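Local coordinates for protein alpha-L-rhamnosidase (Streptomyces avermitilis, PDB 3W5M) that releases L-rhamnose from the non-reducing ends of alpha-L-rhamnosides such as citrus flavonoids and gum arabic, and also binds L-rhamnose through a calcium-dependent carbohydrate-binding module, at residues L135-A149 against A226-V239. Numbering follows the deposited sequence.
Sequences LEGSSWIWFPEGEPA and ASNASVGPAGWICV. With CA (calcium ion), chain B.
Ile-141 and Trp-236 form a single antiparallel hydrogen-bonded pair in the beta-sandwich of the rhamnose-binding module CBM67. Ile-141 N donates to Trp-236 O at 2.8 Å, and Trp-236 N returns a bond to Ile-141 O. The two side chains lie alongside each other, with Ile-141 CG1 making a CH-pi contact over the face of the five-membered ring of Trp-236. Next to this pair, Ile-237 CG2 makes another over the six-membered ring of Trp-140, 3.7 Å from its centroid. Trp-142 has its CG anti to the backbone N (chi1 -163°), which places the indole between the two ends of the loop that links strands 218-227 and 235-244. Ala-234 CB stands over the centre of its six-membered ring, a third CH-pi contact 3.5 Å from the centroid, while CZ3 meets Ala-226 CB at 3.7 Å and Asn-228 CB lies beside CZ2. Trp-142 NE1 donates a bent bond to the anti lone pair of Glu-145 OE2, which lies tilted from the indole plane and is also salt-bridged to Arg-157. With an alanine in place of Trp-142, a gap would probably open under Ala-234 and beside Asn-228, and Glu-145 would be left with Arg-157 but no indole N-H. Farther along, Ala-234 N donates to Pro-148 O from above the carbonyl plane, tying down the residue after Pro-233. Pro-233 O and Asn-228 OD1 both bind the calcium ion needed for rhamnose binding, joined by Asp-179, Asn-180 and three waters. Asn-228 ND2 bonds to Gly-232 O and Pro-153 O, steadying the amide whose OD1 sits 2.3 Å from the calcium.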
ATOM      1  N   LEU A 135     -14.186   8.551  30.303  1.00 27.56           N
ATOM      2  CA  LEU A 135     -14.084   8.157  31.703  1.00 26.27           C
ATOM      3  C   LEU A 135     -13.975   9.353  32.645  1.00 26.56           C
ATOM      4  O   LEU A 135     -13.872   9.187  33.867  1.00 26.78           O
ATOM      5  CB  LEU A 135     -12.881   7.230  31.870  1.00 23.89           C
ATOM      6  CG  LEU A 135     -13.013   5.907  31.110  1.00 23.98           C
ATOM      7  CD1 LEU A 135     -11.677   5.196  31.214  1.00 24.25           C
ATOM      8  CD2 LEU A 135     -14.148   5.059  31.711  1.00 24.88           C
ATOM      9  N   GLU A 136     -14.011  10.559  32.078  1.00 29.44           N
ATOM     10  CA  GLU A 136     -13.895  11.809  32.831  1.00 30.17           C
ATOM     11  C   GLU A 136     -15.042  11.945  33.825  1.00 30.33           C
ATOM     12  O   GLU A 136     -16.196  11.653  33.514  1.00 33.36           O
ATOM     13  CB  GLU A 136     -13.878  13.008  31.875  1.00 34.77           C
ATOM     14  CG  GLU A 136     -12.792  12.882  30.823  1.00 41.05           C
ATOM     15  CD  GLU A 136     -12.466  14.178  30.095  1.00 47.35           C
ATOM     16  OE1 GLU A 136     -12.640  15.279  30.672  1.00 48.41           O
ATOM     17  OE2 GLU A 136     -12.009  14.084  28.936  1.00 49.10           O
ATOM     18  N   GLY A 137     -14.716  12.364  35.035  1.00 29.35           N
ATOM     19  CA  GLY A 137     -15.713  12.408  36.097  1.00 26.49           C
ATOM     20  C   GLY A 137     -15.775  11.122  36.907  1.00 25.70           C
ATOM     21  O   GLY A 137     -16.397  11.108  37.957  1.00 25.71           O
ATOM     22  N   SER A 138     -15.127  10.049  36.440  1.00 23.81           N
ATOM     23  CA  SER A 138     -15.142   8.790  37.155  1.00 22.67           C
ATOM     24  C   SER A 138     -13.881   8.618  38.004  1.00 22.47           C
ATOM     25  O   SER A 138     -12.956   9.452  37.963  1.00 20.62           O
ATOM     26  CB  SER A 138     -15.287   7.613  36.188  1.00 23.35           C
ATOM     27  OG  SER A 138     -15.686   6.483  36.930  1.00 28.50           O
ATOM     28  N   SER A 139     -13.866   7.551  38.788  1.00 20.44           N
ATOM     29  CA  SER A 139     -12.728   7.253  39.659  1.00 21.72           C
ATOM     30  C   SER A 139     -12.284   5.830  39.467  1.00 20.54           C
ATOM     31  O   SER A 139     -13.123   4.931  39.233  1.00 18.80           O
ATOM     32  CB  SER A 139     -13.156   7.433  41.101  1.00 22.36           C
ATOM     33  OG  SER A 139     -13.485   8.789  41.315  1.00 27.29           O
ATOM     34  N   TRP A 140     -10.968   5.604  39.563  1.00 19.81           N
ATOM     35  CA  TRP A 140     -10.429   4.255  39.653  1.00 19.39           C
ATOM     36  C   TRP A 140     -10.695   3.752  41.055  1.00 19.20           C
ATOM     37  O   TRP A 140     -10.382   4.451  42.020  1.00 19.84           O
ATOM     38  CB  TRP A 140      -8.919   4.230  39.440  1.00 18.58           C
ATOM     39  CG  TRP A 140      -8.502   4.636  38.062  1.00 20.25           C
ATOM     40  CD1 TRP A 140      -8.243   5.889  37.632  1.00 18.81           C
ATOM     41  CD2 TRP A 140      -8.225   3.762  36.966  1.00 19.60           C
ATOM     42  NE1 TRP A 140      -7.869   5.870  36.304  1.00 20.76           N
ATOM     43  CE2 TRP A 140      -7.843   4.573  35.872  1.00 20.14           C
ATOM     44  CE3 TRP A 140      -8.269   2.367  36.796  1.00 19.76           C
ATOM     45  CZ2 TRP A 140      -7.481   4.038  34.623  1.00 20.84           C
ATOM     46  CZ3 TRP A 140      -7.942   1.840  35.555  1.00 20.30           C
ATOM     47  CH2 TRP A 140      -7.545   2.677  34.480  1.00 19.52           C
ATOM     48  N   ILE A 141     -11.314   2.579  41.171  1.00 17.59           N
ATOM     49  CA  ILE A 141     -11.638   2.038  42.486  1.00 18.08           C
ATOM     50  C   ILE A 141     -11.041   0.657  42.701  1.00 17.54           C
ATOM     51  O   ILE A 141     -10.697  -0.056  41.741  1.00 18.14           O
ATOM     52  CB  ILE A 141     -13.171   2.025  42.782  1.00 17.85           C
ATOM     53  CG1 ILE A 141     -13.944   1.141  41.804  1.00 17.53           C
ATOM     54  CG2 ILE A 141     -13.712   3.422  42.751  1.00 17.96           C
ATOM     55  CD1 ILE A 141     -15.345   0.825  42.303  1.00 17.92           C
ATOM     56  N   TRP A 142     -10.892   0.289  43.980  1.00 18.68           N
ATOM     57  CA  TRP A 142     -10.461  -1.047  44.357  1.00 18.24           C
ATOM     58  C   TRP A 142     -11.063  -1.381  45.695  1.00 17.79           C
ATOM     59  O   TRP A 142     -11.794  -0.580  46.268  1.00 18.19           O
ATOM     60  CB  TRP A 142      -8.907  -1.098  44.412  1.00 18.29           C
ATOM     61  CG  TRP A 142      -8.354  -2.450  44.390  1.00 22.55           C
ATOM     62  CD1 TRP A 142      -7.656  -3.069  45.405  1.00 22.46           C
ATOM     63  CD2 TRP A 142      -8.393  -3.386  43.302  1.00 23.39           C
ATOM     64  NE1 TRP A 142      -7.272  -4.324  45.009  1.00 24.42           N
ATOM     65  CE2 TRP A 142      -7.709  -4.556  43.733  1.00 24.76           C
ATOM     66  CE3 TRP A 142      -8.950  -3.361  42.012  1.00 25.76           C
ATOM     67  CZ2 TRP A 142      -7.578  -5.704  42.922  1.00 26.11           C
ATOM     68  CZ3 TRP A 142      -8.804  -4.507  41.198  1.00 26.40           C
ATOM     69  CH2 TRP A 142      -8.121  -5.656  41.668  1.00 25.60           C
ATOM     70  N   PHE A 143     -10.767  -2.574  46.193  1.00 18.54           N
ATOM     71  CA  PHE A 143     -11.077  -2.911  47.575  1.00 19.92           C
ATOM     72  C   PHE A 143     -10.252  -2.010  48.531  1.00 21.32           C
ATOM     73  O   PHE A 143      -9.101  -1.645  48.197  1.00 21.48           O
ATOM     74  CB  PHE A 143     -10.810  -4.399  47.829  1.00 19.50           C
ATOM     75  CG  PHE A 143     -11.158  -4.824  49.232  1.00 20.33           C
ATOM     76  CD1 PHE A 143     -12.471  -5.157  49.562  1.00 19.14           C
ATOM     77  CD2 PHE A 143     -10.197  -4.779  50.249  1.00 21.89           C
ATOM     78  CE1 PHE A 143     -12.802  -5.512  50.859  1.00 19.87           C
ATOM     79  CE2 PHE A 143     -10.536  -5.104  51.559  1.00 21.54           C
ATOM     80  CZ  PHE A 143     -11.836  -5.480  51.863  1.00 23.11           C
ATOM     81  N   PRO A 144     -10.834  -1.619  49.690  1.00 21.25           N
ATOM     82  CA  PRO A 144     -10.100  -0.749  50.616  1.00 21.92           C
ATOM     83  C   PRO A 144      -8.996  -1.511  51.332  1.00 23.15           C
ATOM     84  O   PRO A 144      -9.163  -1.922  52.486  1.00 21.77           O
ATOM     85  CB  PRO A 144     -11.182  -0.284  51.609  1.00 22.71           C
ATOM     86  CG  PRO A 144     -12.230  -1.366  51.552  1.00 22.57           C
ATOM     87  CD  PRO A 144     -12.256  -1.747  50.087  1.00 22.16           C
ATOM     88  N   GLU A 145      -7.893  -1.715  50.624  1.00 24.31           N
ATOM     89  CA  GLU A 145      -6.675  -2.307  51.203  1.00 25.88           C
ATOM     90  C   GLU A 145      -5.494  -1.411  50.796  1.00 25.95           C
ATOM     91  O   GLU A 145      -5.244  -1.201  49.608  1.00 24.29           O
ATOM     92  CB  GLU A 145      -6.478  -3.755  50.732  1.00 24.57           C
ATOM     93  CG  GLU A 145      -6.590  -3.952  49.230  1.00 26.39           C
ATOM     94  CD  GLU A 145      -6.687  -5.417  48.796  1.00 28.11           C
ATOM     95  OE1 GLU A 145      -6.501  -6.333  49.629  1.00 30.61           O
ATOM     96  OE2 GLU A 145      -6.944  -5.661  47.603  1.00 29.81           O
ATOM     97  N   GLY A 146      -4.809  -0.845  51.785  1.00 26.95           N
ATOM     98  CA  GLY A 146      -3.681   0.058  51.541  1.00 28.39           C
ATOM     99  C   GLY A 146      -3.925   1.191  50.539  1.00 29.53           C
ATOM    100  O   GLY A 146      -4.919   1.935  50.611  1.00 28.00           O
ATOM    101  N   GLU A 147      -2.982   1.314  49.616  1.00 28.00           N
ATOM    102  CA  GLU A 147      -2.933   2.393  48.645  1.00 30.39           C
ATOM    103  C   GLU A 147      -2.867   1.735  47.259  1.00 25.86           C
ATOM    104  O   GLU A 147      -1.783   1.519  46.702  1.00 23.54           O
ATOM    105  CB  GLU A 147      -1.685   3.230  48.931  1.00 36.62           C
ATOM    106  CG  GLU A 147      -1.621   4.557  48.215  1.00 47.73           C
ATOM    107  CD  GLU A 147      -2.409   5.641  48.935  1.00 56.38           C
ATOM    108  OE1 GLU A 147      -3.640   5.459  49.111  1.00 60.84           O
ATOM    109  OE2 GLU A 147      -1.803   6.682  49.304  1.00 60.15           O
ATOM    110  N   PRO A 148      -4.031   1.348  46.722  1.00 23.40           N
ATOM    111  CA  PRO A 148      -4.013   0.490  45.536  1.00 22.31           C
ATOM    112  C   PRO A 148      -3.364   1.089  44.285  1.00 22.94           C
ATOM    113  O   PRO A 148      -2.819   0.335  43.462  1.00 23.56           O
ATOM    114  CB  PRO A 148      -5.510   0.173  45.305  1.00 22.45           C
ATOM    115  CG  PRO A 148      -6.160   0.454  46.630  1.00 24.75           C
ATOM    116  CD  PRO A 148      -5.406   1.623  47.184  1.00 22.70           C
ATOM    117  N   ALA A 149      -3.395   2.406  44.146  1.00 22.74           N
ATOM    118  CA  ALA A 149      -2.761   3.069  43.014  1.00 24.14           C
ATOM    119  C   ALA A 149      -1.235   2.874  43.057  1.00 26.55           C
ATOM    120  O   ALA A 149      -0.578   2.852  42.022  1.00 25.70           O
ATOM    121  CB  ALA A 149      -3.130   4.545  42.981  1.00 25.37           C
ATOM    122  N   ALA A 226     -12.665  -7.985  39.398  1.00 21.92           N
ATOM    123  CA  ALA A 226     -11.474  -7.417  38.796  1.00 22.45           C
ATOM    124  C   ALA A 226     -10.288  -8.090  39.450  1.00 23.68           C
ATOM    125  O   ALA A 226     -10.320  -8.378  40.651  1.00 22.41           O
ATOM    126  CB  ALA A 226     -11.424  -5.912  39.015  1.00 23.39           C
ATOM    127  N   SER A 227      -9.238  -8.324  38.662  1.00 24.08           N
ATOM    128  CA  SER A 227      -8.062  -9.030  39.163  1.00 25.33           C
ATOM    129  C   SER A 227      -6.798  -8.236  38.899  1.00 23.99           C
ATOM    130  O   SER A 227      -6.633  -7.632  37.830  1.00 23.93           O
ATOM    131  CB  SER A 227      -7.952 -10.423  38.540  1.00 26.19           C
ATOM    132  OG  SER A 227      -9.117 -11.177  38.859  1.00 31.46           O
ATOM    133  N   ASN A 228      -5.900  -8.243  39.877  1.00 23.70           N
ATOM    134  CA  ASN A 228      -4.586  -7.622  39.700  1.00 23.58           C
ATOM    135  C   ASN A 228      -3.610  -8.749  39.405  1.00 24.62           C
ATOM    136  O   ASN A 228      -3.588  -9.748  40.135  1.00 26.77           O
ATOM    137  CB  ASN A 228      -4.207  -6.884  40.980  1.00 23.71           C
ATOM    138  CG  ASN A 228      -2.886  -6.112  40.873  1.00 23.21           C
ATOM    139  OD1 ASN A 228      -2.412  -5.791  39.790  1.00 24.60           O
ATOM    140  ND2 ASN A 228      -2.303  -5.802  42.027  1.00 22.45           N
ATOM    141  N   ALA A 229      -2.820  -8.596  38.341  1.00 25.53           N
ATOM    142  CA  ALA A 229      -1.989  -9.696  37.803  1.00 27.55           C
ATOM    143  C   ALA A 229      -0.712  -9.967  38.590  1.00 29.71           C
ATOM    144  O   ALA A 229      -0.165 -11.084  38.572  1.00 30.70           O
ATOM    145  CB  ALA A 229      -1.657  -9.425  36.348  1.00 26.74           C
ATOM    146  N   SER A 230      -0.219  -8.950  39.276  1.00 30.85           N
ATOM    147  CA  SER A 230       0.970  -9.092  40.086  1.00 32.24           C
ATOM    148  C   SER A 230       0.959  -7.998  41.139  1.00 32.66           C
ATOM    149  O   SER A 230       0.198  -7.033  41.032  1.00 34.06           O
ATOM    150  CB  SER A 230       2.215  -8.959  39.206  1.00 34.13           C
ATOM    151  OG  SER A 230       2.219  -7.682  38.608  1.00 36.50           O
ATOM    152  N   VAL A 231       1.808  -8.130  42.150  1.00 31.08           N
ATOM    153  CA  VAL A 231       1.895  -7.116  43.187  1.00 31.86           C
ATOM    154  C   VAL A 231       2.320  -5.787  42.564  1.00 31.98           C
ATOM    155  O   VAL A 231       3.352  -5.701  41.884  1.00 33.08           O
ATOM    156  CB  VAL A 231       2.864  -7.543  44.316  1.00 32.62           C
ATOM    157  CG1 VAL A 231       3.061  -6.418  45.323  1.00 32.78           C
ATOM    158  CG2 VAL A 231       2.332  -8.775  45.024  1.00 34.32           C
ATOM    159  N   GLY A 232       1.515  -4.756  42.808  1.00 29.02           N
ATOM    160  CA  GLY A 232       1.664  -3.464  42.177  1.00 28.24           C
ATOM    161  C   GLY A 232       0.286  -2.846  42.017  1.00 26.39           C
ATOM    162  O   GLY A 232      -0.671  -3.353  42.605  1.00 27.61           O
ATOM    163  N   PRO A 233       0.182  -1.759  41.237  1.00 26.33           N
ATOM    164  CA  PRO A 233      -1.066  -0.964  41.108  1.00 24.04           C
ATOM    165  C   PRO A 233      -2.282  -1.760  40.639  1.00 22.90           C
ATOM    166  O   PRO A 233      -2.158  -2.650  39.808  1.00 23.40           O
ATOM    167  CB  PRO A 233      -0.702   0.118  40.097  1.00 25.56           C
ATOM    168  CG  PRO A 233       0.790   0.251  40.195  1.00 25.84           C
ATOM    169  CD  PRO A 233       1.313  -1.126  40.524  1.00 25.84           C
ATOM    170  N   ALA A 234      -3.437  -1.452  41.209  1.00 22.03           N
ATOM    171  CA  ALA A 234      -4.681  -2.085  40.792  1.00 20.43           C
ATOM    172  C   ALA A 234      -5.762  -1.063  40.899  1.00 21.72           C
ATOM    173  O   ALA A 234      -5.697  -0.130  41.713  1.00 23.10           O
ATOM    174  CB  ALA A 234      -5.029  -3.289  41.664  1.00 19.94           C
ATOM    175  N   GLY A 235      -6.768  -1.237  40.055  1.00 19.28           N
ATOM    176  CA  GLY A 235      -7.933  -0.386  40.096  1.00 20.95           C
ATOM    177  C   GLY A 235      -8.771  -0.627  38.854  1.00 18.57           C
ATOM    178  O   GLY A 235      -8.261  -1.097  37.830  1.00 20.12           O
ATOM    179  N   TRP A 236     -10.043  -0.249  38.910  1.00 19.17           N
ATOM    180  CA  TRP A 236     -10.880  -0.371  37.698  1.00 18.36           C
ATOM    181  C   TRP A 236     -11.781   0.856  37.684  1.00 18.73           C
ATOM    182  O   TRP A 236     -11.995   1.493  38.723  1.00 18.42           O
ATOM    183  CB  TRP A 236     -11.649  -1.723  37.634  1.00 17.88           C
ATOM    184  CG  TRP A 236     -12.748  -1.852  38.632  1.00 18.16           C
ATOM    185  CD1 TRP A 236     -12.643  -2.284  39.929  1.00 18.88           C
ATOM    186  CD2 TRP A 236     -14.130  -1.508  38.438  1.00 18.76           C
ATOM    187  NE1 TRP A 236     -13.874  -2.229  40.547  1.00 19.92           N
ATOM    188  CE2 TRP A 236     -14.806  -1.779  39.654  1.00 19.34           C
ATOM    189  CE3 TRP A 236     -14.862  -1.034  37.345  1.00 19.69           C
ATOM    190  CZ2 TRP A 236     -16.184  -1.570  39.822  1.00 19.45           C
ATOM    191  CZ3 TRP A 236     -16.247  -0.825  37.511  1.00 19.03           C
ATOM    192  CH2 TRP A 236     -16.880  -1.085  38.742  1.00 18.54           C
ATOM    193  N   ILE A 237     -12.250   1.237  36.499  1.00 16.95           N
ATOM    194  CA  ILE A 237     -12.980   2.475  36.369  1.00 17.82           C
ATOM    195  C   ILE A 237     -14.091   2.269  35.326  1.00 18.65           C
ATOM    196  O   ILE A 237     -13.891   1.527  34.338  1.00 18.53           O
ATOM    197  CB  ILE A 237     -11.995   3.578  35.904  1.00 18.16           C
ATOM    198  CG1 ILE A 237     -12.670   4.971  35.886  1.00 18.56           C
ATOM    199  CG2 ILE A 237     -11.378   3.203  34.534  1.00 18.86           C
ATOM    200  CD1 ILE A 237     -11.664   6.133  35.794  1.00 18.95           C
ATOM    201  N   CYS A 238     -15.250   2.902  35.521  1.00 19.30           N
ATOM    202  CA  CYS A 238     -16.285   2.814  34.493  1.00 20.10           C
ATOM    203  C   CYS A 238     -17.170   4.050  34.476  1.00 19.41           C
ATOM    204  O   CYS A 238     -17.182   4.835  35.448  1.00 19.16           O
ATOM    205  CB  CYS A 238     -17.136   1.532  34.647  1.00 21.81           C
ATOM    206  SG  CYS A 238     -18.323   1.589  36.015  1.00 24.68           S
ATOM    207  N   VAL A 239     -17.872   4.243  33.353  1.00 18.50           N
ATOM    208  CA  VAL A 239     -19.022   5.150  33.312  1.00 19.50           C
ATOM    209  C   VAL A 239     -20.149   4.428  32.581  1.00 19.86           C
ATOM    210  O   VAL A 239     -19.938   3.839  31.521  1.00 20.70           O
ATOM    211  CB  VAL A 239     -18.757   6.499  32.591  1.00 19.44           C
ATOM    212  CG1 VAL A 239     -19.999   7.395  32.663  1.00 20.22           C
ATOM    213  CG2 VAL A 239     -17.572   7.233  33.201  1.00 22.78           C
TER
HETATM  214 CA    CA B1201      -1.590  -4.363  38.137  1.00 31.07          CA
HETATM  215  O   HOH W   1       0.482  -4.836  39.284  1.00 28.78           O
HETATM  216  O   HOH W   2       0.161  -4.798  36.277  1.00 44.18           O
HETATM  217  O   HOH W   3      -0.179  -2.338  37.238  1.00 34.16           O